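Local structure of periplasmic zinc-binding protein troA (Treponema pallidum, 1K0F) at residues R152-L157 with H266-I271. The protein binds zinc with high affinity and specificity in the periplasm and delivers it to the membrane permease of the TroABC ABC transporter for import. Numbering follows the deposited sequence.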
loop_
_atom_site.group_PDB
_atom_site.type_symbol
_atom_site.label_atom_id
_atom_site.label_comp_id
_atom_site.label_asym_id
_atom_site.label_seq_id
_atom_site.Cartn_x
_atom_site.Cartn_y
_atom_site.Cartn_z
ATOM N N ARG A 152 17.813 1.170 6.120
ATOM C CA ARG A 152 19.190 1.373 5.697
ATOM C C ARG A 152 19.123 2.364 4.548
ATOM O O ARG A 152 19.622 3.483 4.645
ATOM C CB ARG A 152 19.797 0.051 5.214
ATOM C CG ARG A 152 21.110 0.199 4.436
ATOM C CD ARG A 152 21.738 -1.160 4.131
ATOM N NE ARG A 152 20.725 -2.204 3.979
ATOM C CZ ARG A 152 20.993 -3.499 3.845
ATOM N NH1 ARG A 152 22.247 -3.931 3.845
ATOM N NH2 ARG A 152 20.003 -4.368 3.706
ATOM N N LYS A 153 18.476 1.937 3.467
ATOM C CA LYS A 153 18.292 2.756 2.274
ATOM C C LYS A 153 17.910 4.194 2.625
ATOM O O LYS A 153 18.588 5.141 2.233
ATOM C CB LYS A 153 17.210 2.140 1.387
ATOM C CG LYS A 153 17.763 1.304 0.259
ATOM C CD LYS A 153 18.297 2.192 -0.844
ATOM C CE LYS A 153 18.800 1.376 -2.017
ATOM N NZ LYS A 153 18.871 2.196 -3.260
ATOM N N ALA A 154 16.822 4.355 3.365
ATOM C CA ALA A 154 16.381 5.685 3.754
ATOM C C ALA A 154 17.545 6.440 4.385
ATOM O O ALA A 154 17.749 7.624 4.113
ATOM C CB ALA A 154 15.222 5.587 4.732
ATOM N N GLN A 155 18.316 5.739 5.216
ATOM C CA GLN A 155 19.465 6.322 5.911
ATOM C C GLN A 155 20.493 6.853 4.923
ATOM O O GLN A 155 21.224 7.799 5.215
ATOM C CB GLN A 155 20.133 5.276 6.823
ATOM C CG GLN A 155 19.826 5.414 8.309
ATOM C CD GLN A 155 19.484 6.827 8.715
ATOM O OE1 GLN A 155 20.256 7.762 8.472
ATOM N NE2 GLN A 155 18.316 7.004 9.325
ATOM N N SER A 156 20.546 6.234 3.753
ATOM C CA SER A 156 21.490 6.650 2.731
ATOM C C SER A 156 21.159 8.057 2.246
ATOM O O SER A 156 21.989 8.723 1.619
ATOM C CB SER A 156 21.448 5.673 1.557
ATOM O OG SER A 156 20.298 5.886 0.759
ATOM N N LEU A 157 19.949 8.517 2.547
ATOM C CA LEU A 157 19.525 9.842 2.117
ATOM C C LEU A 157 19.583 10.873 3.221
ATOM O O LEU A 157 18.825 10.801 4.180
ATOM C CB LEU A 157 18.101 9.798 1.574
ATOM C CG LEU A 157 17.892 10.723 0.383
ATOM C CD1 LEU A 157 18.537 10.095 -0.836
ATOM C CD2 LEU A 157 16.408 10.966 0.160
ATOM N N HIS A 266 11.095 -1.344 -4.884
ATOM C CA HIS A 266 11.047 -0.416 -5.993
ATOM C C HIS A 266 10.856 0.975 -5.443
ATOM O O HIS A 266 11.494 1.927 -5.889
ATOM C CB HIS A 266 9.876 -0.708 -6.921
ATOM C CG HIS A 266 9.407 0.498 -7.675
ATOM N ND1 HIS A 266 9.861 0.808 -8.938
ATOM C CD2 HIS A 266 8.610 1.527 -7.297
ATOM C CE1 HIS A 266 9.357 1.972 -9.307
ATOM N NE2 HIS A 266 8.603 2.428 -8.327
ATOM N N ASN A 267 9.958 1.085 -4.474
ATOM C CA ASN A 267 9.647 2.375 -3.880
ATOM C C ASN A 267 10.878 3.087 -3.333
ATOM O O ASN A 267 11.285 4.114 -3.871
ATOM C CB ASN A 267 8.576 2.199 -2.792
ATOM C CG ASN A 267 7.143 2.284 -3.356
ATOM O OD1 ASN A 267 6.928 2.260 -4.574
ATOM N ND2 ASN A 267 6.164 2.380 -2.461
ATOM N N ILE A 268 11.478 2.547 -2.274
ATOM C CA ILE A 268 12.670 3.152 -1.678
ATOM C C ILE A 268 13.797 3.309 -2.690
ATOM O O ILE A 268 14.531 4.299 -2.668
ATOM C CB ILE A 268 13.191 2.318 -0.473
ATOM C CG1 ILE A 268 13.842 3.246 0.538
ATOM C CG2 ILE A 268 14.208 1.271 -0.923
ATOM C CD1 ILE A 268 12.854 4.109 1.248
ATOM N N ASP A 269 13.946 2.342 -3.586
ATOM C CA ASP A 269 14.998 2.451 -4.575
ATOM C C ASP A 269 14.709 3.730 -5.329
ATOM O O ASP A 269 15.406 4.722 -5.179
ATOM C CB ASP A 269 14.964 1.247 -5.525
ATOM C CG ASP A 269 15.578 0.006 -4.907
ATOM O OD1 ASP A 269 15.683 -0.046 -3.671
ATOM O OD2 ASP A 269 15.948 -0.918 -5.662
ATOM N N THR A 270 13.644 3.705 -6.122
ATOM C CA THR A 270 13.238 4.852 -6.925
ATOM C C THR A 270 13.339 6.192 -6.207
ATOM O O THR A 270 13.869 7.162 -6.752
ATOM C CB THR A 270 11.795 4.671 -7.411
ATOM O OG1 THR A 270 11.755 3.607 -8.369
ATOM C CG2 THR A 270 11.270 5.955 -8.047
ATOM N N ILE A 271 12.843 6.236 -4.974
ATOM C CA ILE A 271 12.835 7.471 -4.202
ATOM C C ILE A 271 14.212 8.011 -3.854
ATOM O O ILE A 271 14.605 9.070 -4.349
ATOM C CB ILE A 271 12.008 7.311 -2.912
ATOM C CG1 ILE A 271 10.528 7.148 -3.268
ATOM C CG2 ILE A 271 12.184 8.533 -2.007
ATOM C CD1 ILE A 271 9.668 6.806 -2.093
#
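Lys153 and Ile268 meet where the last turn of the long helix 129-156, the interdomain backbone helix of this family of solute-binding proteins, runs beside the C-terminal helix 260-273. The two segments are nearly parallel, 11° between their N-to-C directions, with axes 9.9 Å apart. Lys153 does most of the touching. Its CB packs on Ile268 CG1 at 3.6 Å, and its CG lies against the branch methyl, Ile268 CG2, at 3.7 Å, so the lysine's first carbons lie obliquely over both branches. A bend at chi2 (-76°) turns the chain beyond CG across the direction of helix 260-273, to the carboxylate of Asp269, which it crosses at about a right angle. The salt bridge there, Lys153 NZ to Asp269 OD1 at 3.9 Å, is long and probably weak; Lys153 CE is as near to OD1, at 3.8 Å. The stronger hold on OD1 is its hydrogen bond to Tyr149 OH, one turn back on the long helix. Ala154 adds a looser apolar touch, its CB 4.5 Å from Ile268 CD1. The contact is apolar around the buried Ile268 and Ala154 and charged where the partly exposed Lys153 and Asp269 meet, away from the zinc-binding residues. Phe174 of helix 172-178 also packs on Ile268 and Tyr178 on Ala154, while Ile271 and Thr270 rest on Leu245 and Phe215 of strands 240-245 and 213-217.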